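Local structure of beta-1,4-galactanase (Thielavia heterothallica, 1HJS) at residues Y22-L36 and M315-S327. The protein hydrolyses the beta-1,4-galactosidic linkages of type I arabinogalactans as a family 53 glycoside hydrolase with a TIM-barrel fold. Residues are numbered along the deposited sequence; the frame is centred on the assembly and turned at random.
Sequences YKNTNGNAQPLENIL and MFSQSGQALSSLS
A single parallel beta bridge, Lys23 with Gln321, backed by an apolar layer, joins the loop between helix 12-17 and helix 32-38 with the chain after strand 290-296, tying together the connections that follow the first and last barrel strands. Lys23 N donates to Gly320 O (2.8 Å), and Ala322 N returns a nearly straight bond to Lys23 O (2.9 Å, 170° at the hydrogen). The Lys23 chain runs extended, then bends at its last torsion (chi4 65°) to set NZ 2.9 Å from Ser319 O; NZ also bonds Ser21 O. A methionine here would probably leave both carbonyls without this donor and the two loops less firmly joined. Gln321, its chain extended, reaches across the Asn24-Gly27 turn, where NE2 makes a weak bond to Thr25 O (3.0 Å). Next to the bridge, the edge of Tyr22 points at the face of Phe316, offset, with planes at 75°; Tyr22 OH bonds Ala299 O. Leu32 CD1 meets Phe316 CZ at 3.5 Å, while Ile35 CG2 lies 3.8 Å from Leu326 CD2 and also touches Ala322 CB. One polar bridge thus fixes the two backbones beside each other, while apolar side chains pack helix 32-38 against residues 315-327.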
loop_
_atom_site.group_PDB
_atom_site.type_symbol
_atom_site.label_atom_id
_atom_site.label_comp_id
_atom_site.label_asym_id
_atom_site.label_seq_id
_atom_site.Cartn_x
_atom_site.Cartn_y
_atom_site.Cartn_z
ATOM N N TYR A 22 10.071 -20.310 2.864
ATOM C CA TYR A 22 9.377 -20.124 1.601
ATOM C C TYR A 22 9.907 -20.977 0.464
ATOM O O TYR A 22 11.113 -21.194 0.334
ATOM C CB TYR A 22 9.396 -18.647 1.215
ATOM C CG TYR A 22 8.555 -17.798 2.140
ATOM C CD1 TYR A 22 7.165 -17.928 2.160
ATOM C CD2 TYR A 22 9.145 -16.880 3.007
ATOM C CE1 TYR A 22 6.380 -17.160 3.025
ATOM C CE2 TYR A 22 8.372 -16.109 3.876
ATOM C CZ TYR A 22 6.988 -16.253 3.877
ATOM O OH TYR A 22 6.214 -15.473 4.718
ATOM N N LYS A 23 8.984 -21.452 -0.364
ATOM C CA LYS A 23 9.328 -22.305 -1.487
ATOM C C LYS A 23 8.616 -21.858 -2.744
ATOM O O LYS A 23 7.499 -21.322 -2.690
ATOM C CB LYS A 23 8.946 -23.750 -1.159
ATOM C CG LYS A 23 9.429 -24.194 0.214
ATOM C CD LYS A 23 8.846 -25.538 0.613
ATOM C CE LYS A 23 9.241 -25.917 2.036
ATOM N NZ LYS A 23 8.672 -24.996 3.059
ATOM N N ASN A 24 9.281 -22.084 -3.872
ATOM C CA ASN A 24 8.725 -21.734 -5.163
ATOM C C ASN A 24 7.649 -22.750 -5.503
ATOM O O ASN A 24 7.413 -23.689 -4.745
ATOM C CB ASN A 24 9.811 -21.741 -6.247
ATOM C CG ASN A 24 10.485 -23.099 -6.404
ATOM O OD1 ASN A 24 9.826 -24.141 -6.428
ATOM N ND2 ASN A 24 11.810 -23.087 -6.530
ATOM N N THR A 25 7.006 -22.560 -6.648
ATOM C CA THR A 25 5.946 -23.452 -7.083
ATOM C C THR A 25 6.357 -24.920 -7.276
ATOM O O THR A 25 5.503 -25.803 -7.235
ATOM C CB THR A 25 5.276 -22.897 -8.364
ATOM O OG1 THR A 25 6.281 -22.528 -9.317
ATOM C CG2 THR A 25 4.441 -21.666 -8.028
ATOM N N ASN A 26 7.648 -25.189 -7.479
ATOM C CA ASN A 26 8.118 -26.573 -7.634
ATOM C C ASN A 26 8.325 -27.154 -6.245
ATOM O O ASN A 26 8.592 -28.347 -6.088
ATOM C CB ASN A 26 9.477 -26.656 -8.338
ATOM C CG ASN A 26 9.521 -25.908 -9.647
ATOM O OD1 ASN A 26 10.489 -25.197 -9.920
ATOM N ND2 ASN A 26 8.498 -26.077 -10.476
ATOM N N GLY A 27 8.236 -26.296 -5.237
ATOM C CA GLY A 27 8.438 -26.752 -3.879
ATOM C C GLY A 27 9.894 -26.643 -3.464
ATOM O O GLY A 27 10.312 -27.269 -2.491
ATOM N N ASN A 28 10.672 -25.857 -4.203
ATOM C CA ASN A 28 12.081 -25.667 -3.877
ATOM C C ASN A 28 12.297 -24.438 -3.006
ATOM O O ASN A 28 11.897 -23.329 -3.362
ATOM C CB ASN A 28 12.926 -25.530 -5.145
ATOM C CG ASN A 28 13.358 -26.868 -5.702
ATOM O OD1 ASN A 28 13.783 -27.752 -4.959
ATOM N ND2 ASN A 28 13.269 -27.019 -7.013
ATOM N N ALA A 29 12.944 -24.649 -1.866
ATOM C CA ALA A 29 13.231 -23.570 -0.934
ATOM C C ALA A 29 13.992 -22.483 -1.673
ATOM O O ALA A 29 14.955 -22.759 -2.390
ATOM C CB ALA A 29 14.054 -24.091 0.226
ATOM N N GLN A 30 13.562 -21.242 -1.484
ATOM C CA GLN A 30 14.179 -20.113 -2.159
ATOM C C GLN A 30 13.780 -18.829 -1.433
ATOM O O GLN A 30 12.705 -18.764 -0.842
ATOM C CB GLN A 30 13.687 -20.109 -3.608
ATOM C CG GLN A 30 14.050 -18.906 -4.442
ATOM C CD GLN A 30 13.721 -19.123 -5.906
ATOM O OE1 GLN A 30 12.666 -19.664 -6.246
ATOM N NE2 GLN A 30 14.619 -18.697 -6.783
ATOM N N PRO A 31 14.650 -17.803 -1.444
ATOM C CA PRO A 31 14.294 -16.556 -0.758
ATOM C C PRO A 31 12.998 -15.996 -1.339
ATOM O O PRO A 31 12.796 -16.008 -2.555
ATOM C CB PRO A 31 15.495 -15.656 -1.035
ATOM C CG PRO A 31 16.637 -16.638 -1.113
ATOM C CD PRO A 31 16.032 -17.745 -1.954
ATOM N N LEU A 32 12.121 -15.507 -0.472
ATOM C CA LEU A 32 10.844 -14.965 -0.925
ATOM C C LEU A 32 10.989 -13.942 -2.053
ATOM O O LEU A 32 10.255 -14.001 -3.043
ATOM C CB LEU A 32 10.084 -14.340 0.253
ATOM C CG LEU A 32 8.698 -13.774 -0.076
ATOM C CD1 LEU A 32 7.838 -14.859 -0.703
ATOM C CD2 LEU A 32 8.037 -13.232 1.194
ATOM N N GLU A 33 11.931 -13.008 -1.916
ATOM C CA GLU A 33 12.114 -11.989 -2.945
ATOM C C GLU A 33 12.399 -12.597 -4.317
ATOM O O GLU A 33 11.952 -12.073 -5.339
ATOM C CB GLU A 33 13.238 -11.006 -2.559
ATOM C CG GLU A 33 14.612 -11.646 -2.351
ATOM C CD GLU A 33 14.864 -12.039 -0.906
ATOM O OE1 GLU A 33 13.924 -12.526 -0.240
ATOM O OE2 GLU A 33 16.011 -11.873 -0.434
ATOM N N ASN A 34 13.139 -13.703 -4.344
ATOM C CA ASN A 34 13.456 -14.354 -5.610
ATOM C C ASN A 34 12.234 -15.085 -6.160
ATOM O O ASN A 34 12.037 -15.160 -7.370
ATOM C CB ASN A 34 14.627 -15.319 -5.428
ATOM C CG ASN A 34 15.883 -14.613 -4.947
ATOM O OD1 ASN A 34 16.299 -13.608 -5.523
ATOM N ND2 ASN A 34 16.487 -15.134 -3.893
ATOM N N ILE A 35 11.419 -15.631 -5.266
ATOM C CA ILE A 35 10.201 -16.317 -5.683
ATOM C C ILE A 35 9.277 -15.273 -6.313
ATOM O O ILE A 35 8.710 -15.495 -7.380
ATOM C CB ILE A 35 9.485 -16.963 -4.477
ATOM C CG1 ILE A 35 10.354 -18.085 -3.901
ATOM C CG2 ILE A 35 8.125 -17.505 -4.907
ATOM C CD1 ILE A 35 9.796 -18.718 -2.639
ATOM N N LEU A 36 9.138 -14.128 -5.650
ATOM C CA LEU A 36 8.285 -13.057 -6.163
ATOM C C LEU A 36 8.766 -12.584 -7.532
ATOM O O LEU A 36 7.972 -12.450 -8.469
ATOM C CB LEU A 36 8.267 -11.879 -5.186
ATOM C CG LEU A 36 7.647 -12.149 -3.810
ATOM C CD1 LEU A 36 7.872 -10.945 -2.900
ATOM C CD2 LEU A 36 6.150 -12.441 -3.970
ATOM N N MET A 315 -1.399 -16.271 -0.796
ATOM C CA MET A 315 -1.105 -16.890 -2.082
ATOM C C MET A 315 -0.001 -17.933 -1.911
ATOM O O MET A 315 0.695 -18.281 -2.863
ATOM C CB MET A 315 -0.677 -15.821 -3.091
ATOM C CG MET A 315 -1.756 -14.765 -3.351
ATOM S SD MET A 315 -1.268 -13.526 -4.571
ATOM C CE MET A 315 -1.618 -14.407 -6.100
ATOM N N PHE A 316 0.151 -18.412 -0.679
ATOM C CA PHE A 316 1.146 -19.426 -0.332
ATOM C C PHE A 316 0.479 -20.480 0.546
ATOM O O PHE A 316 -0.455 -20.172 1.287
ATOM C CB PHE A 316 2.310 -18.804 0.449
ATOM C CG PHE A 316 3.287 -18.046 -0.404
ATOM C CD1 PHE A 316 2.941 -16.825 -0.970
ATOM C CD2 PHE A 316 4.555 -18.565 -0.648
ATOM C CE1 PHE A 316 3.842 -16.127 -1.770
ATOM C CE2 PHE A 316 5.468 -17.877 -1.446
ATOM C CZ PHE A 316 5.111 -16.652 -2.011
ATOM N N SER A 317 0.959 -21.718 0.469
ATOM C CA SER A 317 0.397 -22.791 1.288
ATOM C C SER A 317 0.815 -22.552 2.731
ATOM O O SER A 317 1.679 -21.719 3.003
ATOM C CB SER A 317 0.928 -24.156 0.838
ATOM O OG SER A 317 2.287 -24.303 1.196
ATOM N N GLN A 318 0.214 -23.289 3.659
ATOM C CA GLN A 318 0.560 -23.121 5.064
ATOM C C GLN A 318 1.969 -23.612 5.372
ATOM O O GLN A 318 2.489 -23.370 6.459
ATOM C CB GLN A 318 -0.468 -23.824 5.952
ATOM C CG GLN A 318 -1.787 -23.068 6.037
ATOM C CD GLN A 318 -1.624 -21.671 6.632
ATOM O OE1 GLN A 318 -1.282 -21.522 7.806
ATOM N NE2 GLN A 318 -1.859 -20.646 5.820
ATOM N N SER A 319 2.592 -24.288 4.412
ATOM C CA SER A 319 3.956 -24.774 4.595
ATOM C C SER A 319 4.939 -23.784 3.969
ATOM O O SER A 319 6.153 -23.985 4.021
ATOM C CB SER A 319 4.131 -26.161 3.966
ATOM O OG SER A 319 3.988 -26.113 2.559
ATOM N N GLY A 320 4.406 -22.723 3.367
ATOM C CA GLY A 320 5.256 -21.708 2.769
ATOM C C GLY A 320 5.536 -21.835 1.285
ATOM O O GLY A 320 6.433 -21.169 0.764
ATOM N N GLN A 321 4.776 -22.676 0.593
ATOM C CA GLN A 321 4.987 -22.856 -0.838
ATOM C C GLN A 321 4.059 -21.976 -1.671
ATOM O O GLN A 321 2.848 -21.951 -1.460
ATOM C CB GLN A 321 4.786 -24.322 -1.224
ATOM C CG GLN A 321 5.015 -24.599 -2.699
ATOM C CD GLN A 321 4.937 -26.077 -3.034
ATOM O OE1 GLN A 321 4.534 -26.893 -2.203
ATOM N NE2 GLN A 321 5.316 -26.429 -4.260
ATOM N N ALA A 322 4.637 -21.258 -2.625
ATOM C CA ALA A 322 3.855 -20.382 -3.484
ATOM C C ALA A 322 2.787 -21.179 -4.222
ATOM O O ALA A 322 3.056 -22.262 -4.745
ATOM C CB ALA A 322 4.768 -19.681 -4.482
ATOM N N LEU A 323 1.571 -20.641 -4.254
ATOM C CA LEU A 323 0.477 -21.300 -4.950
ATOM C C LEU A 323 0.545 -20.928 -6.427
ATOM O O LEU A 323 1.268 -20.008 -6.817
ATOM C CB LEU A 323 -0.868 -20.870 -4.358
ATOM C CG LEU A 323 -1.065 -21.193 -2.874
ATOM C CD1 LEU A 323 -2.441 -20.739 -2.426
ATOM C CD2 LEU A 323 -0.898 -22.700 -2.652
ATOM N N SER A 324 -0.214 -21.644 -7.246
ATOM C CA SER A 324 -0.237 -21.405 -8.685
ATOM C C SER A 324 -0.685 -19.992 -9.059
ATOM O O SER A 324 -0.350 -19.493 -10.133
ATOM C CB SER A 324 -1.161 -22.420 -9.360
ATOM O OG SER A 324 -2.482 -22.288 -8.864
ATOM N N SER A 325 -1.444 -19.352 -8.180
ATOM C CA SER A 325 -1.941 -18.009 -8.458
ATOM C C SER A 325 -0.859 -16.926 -8.493
ATOM O O SER A 325 -1.050 -15.878 -9.102
ATOM C CB SER A 325 -3.001 -17.632 -7.423
ATOM O OG SER A 325 -2.488 -17.800 -6.113
ATOM N N LEU A 326 0.278 -17.182 -7.856
ATOM C CA LEU A 326 1.352 -16.191 -7.804
ATOM C C LEU A 326 1.891 -15.812 -9.186
ATOM O O LEU A 326 2.410 -14.710 -9.374
ATOM C CB LEU A 326 2.498 -16.703 -6.916
ATOM C CG LEU A 326 3.456 -15.641 -6.356
ATOM C CD1 LEU A 326 2.699 -14.661 -5.461
ATOM C CD2 LEU A 326 4.575 -16.314 -5.592
ATOM N N SER A 327 1.764 -16.714 -10.155
ATOM C CA SER A 327 2.259 -16.436 -11.500
ATOM C C SER A 327 1.418 -15.400 -12.243
ATOM O O SER A 327 1.768 -14.993 -13.350
ATOM C CB SER A 327 2.315 -17.726 -12.325
ATOM O OG SER A 327 1.012 -18.247 -12.531
#